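Local coordinates for DUF115 domain-containing protein (Magnetospirillum magneticum AMB-1, PDB 5MU5) that is a Maf glycosyltransferase, which probably attaches sugars to flagellin and is involved in the formation of bacterial flagella, at residues G326-P329 / Y330-L333; A334-H337 / E338-F342; P391-T394 / N395-T398. One frame throughout, in Å; residues are numbered along the deposited sequence.

Interaction 1: G326-P329 / Y330-L333; sequences GAAP and YRAL
The carbonyl oxygen of A327 takes a short hydrogen bond, 2.7 Å from R331 N to A327 O, and the side chains of Y330 and R331 crowd round the same oxygen. Y330 CB lies 3.4 Å from A327 O, which sits at the edge of the tyrosine ring, near its plane. From the neighbouring position R331 CG packs at 3.5 Å against A327 O. The arginine chain then bends at its third torsion (chi3 -65°) and doubles back along the first turn. Its guanidinium is thereby laid flat over the A327-A328 peptide, with A327 C 3.9 Å above its plane and over its centre, while NH1 comes within 3.3 Å of A327 CB. A methyl side chain suits this place, being small enough to let the flat group settle. The charge itself is met by E654, whose carboxylate forms a salt bridge with NH1.

Two further i to i+4 bonds follow, A332 N to A328 O at 3.0 Å and L333 N to P329 O at 3.1 Å; the one from Y330 N to G326 O is long and weak. P329 fits the first turn, where a backbone NH would have no helix carbonyl to bond, so the missing hydrogen costs nothing. G326, with positive phi, is the N-cap. This is the N-terminal first turn of an α-helix, here the helix of the β-α-β unit made with strands 319-322 and 346-350.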
loop_
_atom_site.group_PDB
_atom_site.type_symbol
_atom_site.label_atom_id
_atom_site.label_comp_id
_atom_site.label_asym_id
_atom_site.label_seq_id
_atom_site.Cartn_x
_atom_site.Cartn_y
_atom_site.Cartn_z
ATOM N N GLY A 326 1.270 6.686 -19.316
ATOM C CA GLY A 326 1.969 5.905 -20.333
ATOM C C GLY A 326 1.510 6.056 -21.764
ATOM O O GLY A 326 0.361 6.381 -22.051
ATOM N N ALA A 327 2.429 5.774 -22.667
ATOM C CA ALA A 327 2.181 5.948 -24.077
ATOM C C ALA A 327 1.178 4.929 -24.617
ATOM O O ALA A 327 0.393 5.255 -25.514
ATOM C CB ALA A 327 3.492 5.881 -24.838
ATOM N N ALA A 328 1.183 3.716 -24.066
ATOM C CA ALA A 328 0.299 2.650 -24.558
ATOM C C ALA A 328 -1.204 2.975 -24.383
ATOM O O ALA A 328 -1.956 2.879 -25.354
ATOM C CB ALA A 328 0.665 1.286 -23.955
ATOM N N PRO A 329 -1.645 3.344 -23.151
ATOM C CA PRO A 329 -3.019 3.820 -22.997
ATOM C C PRO A 329 -3.346 4.986 -23.941
ATOM O O PRO A 329 -4.447 5.037 -24.513
ATOM C CB PRO A 329 -3.077 4.285 -21.553
ATOM C CG PRO A 329 -2.013 3.519 -20.857
ATOM C CD PRO A 329 -0.920 3.344 -21.866
ATOM N N TYR A 330 -2.405 5.907 -24.123
ATOM C CA TYR A 330 -2.630 6.987 -25.066
ATOM C C TYR A 330 -2.822 6.462 -26.495
ATOM O O TYR A 330 -3.746 6.897 -27.199
ATOM C CB TYR A 330 -1.487 8.015 -25.035
ATOM C CG TYR A 330 -1.425 8.864 -26.286
ATOM C CD1 TYR A 330 -2.359 9.876 -26.508
ATOM C CD2 TYR A 330 -0.447 8.651 -27.251
ATOM C CE1 TYR A 330 -2.312 10.659 -27.653
ATOM C CE2 TYR A 330 -0.402 9.420 -28.416
ATOM C CZ TYR A 330 -1.339 10.423 -28.604
ATOM O OH TYR A 330 -1.313 11.211 -29.729
ATOM N N ARG A 331 -1.942 5.557 -26.930
ATOM C CA ARG A 331 -2.009 5.074 -28.308
ATOM C C ARG A 331 -3.325 4.346 -28.547
ATOM O O ARG A 331 -3.892 4.463 -29.613
ATOM C CB ARG A 331 -0.793 4.227 -28.717
ATOM C CG ARG A 331 0.460 5.047 -29.022
ATOM C CD ARG A 331 1.604 4.163 -29.517
ATOM N NE ARG A 331 2.069 3.220 -28.489
ATOM C CZ ARG A 331 3.139 3.387 -27.701
ATOM N NH1 ARG A 331 3.918 4.470 -27.801
ATOM N NH2 ARG A 331 3.439 2.458 -26.795
ATOM N N ALA A 332 -3.823 3.632 -27.548
ATOM C CA ALA A 332 -5.130 2.956 -27.664
ATOM C C ALA A 332 -6.261 3.990 -27.843
ATOM O O ALA A 332 -7.076 3.884 -28.756
ATOM C CB ALA A 332 -5.382 2.067 -26.448
ATOM N N LEU A 333 -6.276 5.008 -26.992
ATOM C CA LEU A 333 -7.248 6.083 -27.119
ATOM C C LEU A 333 -7.164 6.786 -28.449
ATOM O O LEU A 333 -8.190 7.088 -29.045
ATOM C CB LEU A 333 -7.065 7.130 -26.030
ATOM C CG LEU A 333 -7.912 6.981 -24.784
ATOM C CD1 LEU A 333 -7.585 8.161 -23.874
ATOM C CD2 LEU A 333 -9.396 6.961 -25.130
#

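Interaction 2: A334-H337 / E338-F342; sequences AAVH and EEFGF
V336 holds CG1 anti to its backbone nitrogen (chi1 179°), and this carries the methyl forward along the helix to meet two phenylalanines. F340, one turn on, turns its ring back beside its own nitrogen (chi1 -55°), so that CD2 comes to 4.0 Å from V336 CG1. F342 reaches the same methyl from beyond the helix end, its CZ 3.9 Å from V336 CG1, with the two side chains crossing at about a right angle. A branched residue is apt here, since one methyl can serve both rings.

F342 also meets H337. Its CD2 lies 3.7 Å from H337 CB, and H337 ND1 stands in the plane of the phenylalanine ring, at its edge, so the two rings are not stacked on each other. One face of the F340 ring is covered by its neighbour E339, whose CG lies 3.6 Å above the ring centre. The extended glutamate chain runs on from there to R308, with which OE1 makes a salt bridge.

The helical backbone bonds run down to F340 N, 2.9 Å from V336 O, and the next bond, from G341 N to H337 O, is bent to 126° and weak. This is the C-terminal end of the helix in the β-α-β unit of strand 319-322, helix 327-340 and strand 346-350. G341 has positive phi, a conformation that glycine adopts with little strain, and it turns the chain out of the helix toward the next strand, so that F342 can fold back beneath the last turn. V336 and F342 also touch helix 307-312. The chemistry is thus divided: carbon packs against carbon round V336 and F342, which are buried, while the carboxylate of E339, an exposed residue, has its charge paired with an arginine.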
loop_
_atom_site.group_PDB
_atom_site.type_symbol
_atom_site.label_atom_id
_atom_site.label_comp_id
_atom_site.label_asym_id
_atom_site.label_seq_id
_atom_site.Cartn_x
_atom_site.Cartn_y
_atom_site.Cartn_z
ATOM N N ALA A 334 -5.948 7.082 -28.891
ATOM C CA ALA A 334 -5.749 7.770 -30.171
ATOM C C ALA A 334 -6.314 6.983 -31.351
ATOM O O ALA A 334 -6.892 7.564 -32.257
ATOM C CB ALA A 334 -4.266 8.062 -30.403
ATOM N N ALA A 335 -6.124 5.662 -31.347
ATOM C CA ALA A 335 -6.663 4.781 -32.408
ATOM C C ALA A 335 -8.199 4.862 -32.481
ATOM O O ALA A 335 -8.784 4.866 -33.560
ATOM C CB ALA A 335 -6.216 3.336 -32.170
ATOM N N VAL A 336 -8.846 4.938 -31.324
ATOM C CA VAL A 336 -10.303 5.071 -31.269
ATOM C C VAL A 336 -10.738 6.445 -31.800
ATOM O O VAL A 336 -11.709 6.536 -32.533
ATOM C CB VAL A 336 -10.843 4.866 -29.846
ATOM C CG1 VAL A 336 -12.344 5.042 -29.833
ATOM C CG2 VAL A 336 -10.465 3.489 -29.302
ATOM N N HIS A 337 -10.027 7.499 -31.409
ATOM C CA HIS A 337 -10.259 8.859 -31.923
ATOM C C HIS A 337 -10.126 8.922 -33.451
ATOM O O HIS A 337 -10.967 9.492 -34.152
ATOM C CB HIS A 337 -9.240 9.816 -31.290
ATOM C CG HIS A 337 -9.324 11.225 -31.788
ATOM N ND1 HIS A 337 -10.346 12.086 -31.439
ATOM C CD2 HIS A 337 -8.486 11.938 -32.572
ATOM C CE1 HIS A 337 -10.145 13.261 -32.002
ATOM N NE2 HIS A 337 -9.022 13.197 -32.694
ATOM N N GLU A 338 -9.046 8.335 -33.946
ATOM C CA GLU A 338 -8.776 8.248 -35.367
ATOM C C GLU A 338 -9.907 7.525 -36.104
ATOM O O GLU A 338 -10.307 7.953 -37.160
ATOM C CB GLU A 338 -7.447 7.511 -35.588
ATOM C CG GLU A 338 -7.143 7.116 -37.024
ATOM C CD GLU A 338 -6.933 8.315 -37.916
ATOM O OE1 GLU A 338 -6.191 9.233 -37.506
ATOM O OE2 GLU A 338 -7.496 8.337 -39.033
ATOM N N GLU A 339 -10.425 6.436 -35.542
ATOM C CA GLU A 339 -11.450 5.646 -36.232
ATOM C C GLU A 339 -12.862 6.217 -36.137
ATOM O O GLU A 339 -13.587 6.169 -37.103
ATOM C CB GLU A 339 -11.439 4.194 -35.738
ATOM C CG GLU A 339 -12.451 3.303 -36.451
ATOM C CD GLU A 339 -12.267 1.818 -36.162
ATOM O OE1 GLU A 339 -11.292 1.434 -35.472
ATOM O OE2 GLU A 339 -13.110 1.024 -36.635
ATOM N N PHE A 340 -13.248 6.735 -34.974
ATOM C CA PHE A 340 -14.616 7.224 -34.744
ATOM C C PHE A 340 -14.747 8.682 -34.344
ATOM O O PHE A 340 -15.819 9.260 -34.513
ATOM C CB PHE A 340 -15.275 6.424 -33.628
ATOM C CG PHE A 340 -15.279 4.951 -33.862
ATOM C CD1 PHE A 340 -16.172 4.374 -34.767
ATOM C CD2 PHE A 340 -14.398 4.129 -33.167
ATOM C CE1 PHE A 340 -16.179 3.000 -34.977
ATOM C CE2 PHE A 340 -14.397 2.758 -33.376
ATOM C CZ PHE A 340 -15.290 2.193 -34.282
ATOM N N GLY A 341 -13.693 9.265 -33.768
ATOM C CA GLY A 341 -13.774 10.622 -33.224
ATOM C C GLY A 341 -14.487 10.569 -31.884
ATOM O O GLY A 341 -15.300 9.692 -31.652
ATOM N N PHE A 342 -14.186 11.507 -30.995
ATOM C CA PHE A 342 -14.789 11.525 -29.658
ATOM C C PHE A 342 -15.891 12.549 -29.490
ATOM O O PHE A 342 -16.494 12.646 -28.421
ATOM C CB PHE A 342 -13.711 11.720 -28.584
ATOM C CG PHE A 342 -13.074 10.445 -28.150
ATOM C CD1 PHE A 342 -13.712 9.632 -27.221
ATOM C CD2 PHE A 342 -11.856 10.045 -28.667
ATOM C CE1 PHE A 342 -13.140 8.446 -26.816
ATOM C CE2 PHE A 342 -11.272 8.854 -28.268
ATOM C CZ PHE A 342 -11.916 8.053 -27.348
#

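Interaction 3: P391-T394 / N395-T398; sequences PTVT and NTGT
Among the side-chain hydrogen bonds, the one from T392 N to N395 OD1 is well formed: 2.9 Å long, with the donor in the carbonyl plane on a lone pair. N395 places the amide there by holding CG beside its own nitrogen (chi1 -61°), which swings it back over the start of the helix. T392 OG1 lies 3.0 Å from N395 OD1 and is also hydrogen-bonded with T472 OG1, so which acceptor takes its proton is not settled. The amide's other end, ND2, donates to T472 O, so helix 467-482 fixes which way the group is turned. T396 OG1 is hydrogen-bonded to S389 O.

T398 makes a side-chain bond common for threonine within a helix: OG1 donates to T394 O at 2.8 Å, and T398 N reaches the same oxygen from 3.2 Å, above the carbonyl plane. T392 is the N-cap of helix 393-404, but its side chain makes no capping bond; N395 supplies the half of a capping box in which the later side chain accepts the N-cap NH.

Backbone bonds to T392 O, from N395 N and T396 N, are weak; G397 N to V393 O, at 3.0 Å, is regular. By van der Waals contact P391 CD rests 3.3 Å from N395 OD1, its ring following a cis peptide.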
loop_
_atom_site.group_PDB
_atom_site.type_symbol
_atom_site.label_atom_id
_atom_site.label_comp_id
_atom_site.label_asym_id
_atom_site.label_seq_id
_atom_site.Cartn_x
_atom_site.Cartn_y
_atom_site.Cartn_z
ATOM N N PRO A 391 -8.009 0.123 -8.609
ATOM C CA PRO A 391 -6.859 -0.118 -9.471
ATOM C C PRO A 391 -7.088 0.023 -10.977
ATOM O O PRO A 391 -6.120 0.160 -11.715
ATOM C CB PRO A 391 -6.471 -1.571 -9.139
ATOM C CG PRO A 391 -7.739 -2.209 -8.676
ATOM C CD PRO A 391 -8.451 -1.124 -7.938
ATOM N N THR A 392 -8.327 -0.027 -11.437
ATOM C CA THR A 392 -8.608 0.118 -12.871
ATOM C C THR A 392 -9.570 1.303 -13.177
ATOM O O THR A 392 -10.168 1.934 -12.267
ATOM C CB THR A 392 -9.168 -1.185 -13.430
ATOM O OG1 THR A 392 -10.392 -1.489 -12.754
ATOM C CG2 THR A 392 -8.175 -2.314 -13.175
ATOM N N VAL A 393 -9.721 1.575 -14.471
ATOM C CA VAL A 393 -10.414 2.767 -14.955
ATOM C C VAL A 393 -11.917 2.737 -14.660
ATOM O O VAL A 393 -12.566 3.782 -14.566
ATOM C CB VAL A 393 -10.099 3.019 -16.452
ATOM C CG1 VAL A 393 -10.633 1.890 -17.336
ATOM C CG2 VAL A 393 -10.622 4.384 -16.902
ATOM N N THR A 394 -12.449 1.542 -14.465
ATOM C CA THR A 394 -13.836 1.371 -14.040
ATOM C C THR A 394 -14.065 1.914 -12.633
ATOM O O THR A 394 -15.157 2.418 -12.329
ATOM C CB THR A 394 -14.237 -0.115 -14.112
ATOM O OG1 THR A 394 -14.368 -0.473 -15.498
ATOM C CG2 THR A 394 -15.539 -0.333 -13.478
ATOM N N ASN A 395 -13.041 1.792 -11.782
ATOM C CA ASN A 395 -13.061 2.370 -10.438
ATOM C C ASN A 395 -13.052 3.877 -10.554
ATOM O O ASN A 395 -13.747 4.557 -9.812
ATOM C CB ASN A 395 -11.825 1.949 -9.627
ATOM C CG ASN A 395 -11.736 0.450 -9.450
ATOM O OD1 ASN A 395 -10.866 -0.242 -10.040
ATOM N ND2 ASN A 395 -12.675 -0.078 -8.684
ATOM N N THR A 396 -12.240 4.389 -11.482
ATOM C CA THR A 396 -12.093 5.833 -11.690
ATOM C C THR A 396 -13.412 6.450 -12.086
ATOM O O THR A 396 -13.800 7.474 -11.550
ATOM C CB THR A 396 -11.066 6.146 -12.800
ATOM O OG1 THR A 396 -9.877 5.363 -12.602
ATOM C CG2 THR A 396 -10.734 7.627 -12.807
ATOM N N GLY A 397 -14.111 5.815 -13.021
ATOM C CA GLY A 397 -15.411 6.322 -13.465
ATOM C C GLY A 397 -16.468 6.265 -12.373
ATOM O O GLY A 397 -17.250 7.179 -12.209
ATOM N N THR A 398 -16.494 5.188 -11.613
ATOM C CA THR A 398 -17.470 5.058 -10.548
ATOM C C THR A 398 -17.235 6.087 -9.465
ATOM O O THR A 398 -18.171 6.745 -9.014
ATOM C CB THR A 398 -17.399 3.666 -9.955
ATOM O OG1 THR A 398 -17.655 2.725 -11.004
ATOM C CG2 THR A 398 -18.413 3.507 -8.840
#

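In the fold
Interactions 1 and 2 are the two ends of one helix, 327-340, their centres about 12 Å apart, and they meet where L333 CD2 packs 3.5 Å from F342 CZ. Both are only partly buried: interaction 1 sends its arginine to E654 near the C-terminus, whereas interaction 2 gathers two phenylalanines round V336 and pairs its glutamate with R308. Interaction 3 opens another helix, 393-404, about 17 Å from interaction 1 between centres and without touching it. It is buried, and consistently with this its side-chain polar groups are uncharged amides and hydroxyls that find partners within the protein. V393 and T396 there touch M321 of strand 319-322, and L333 touches Q320 and L322 of that same strand.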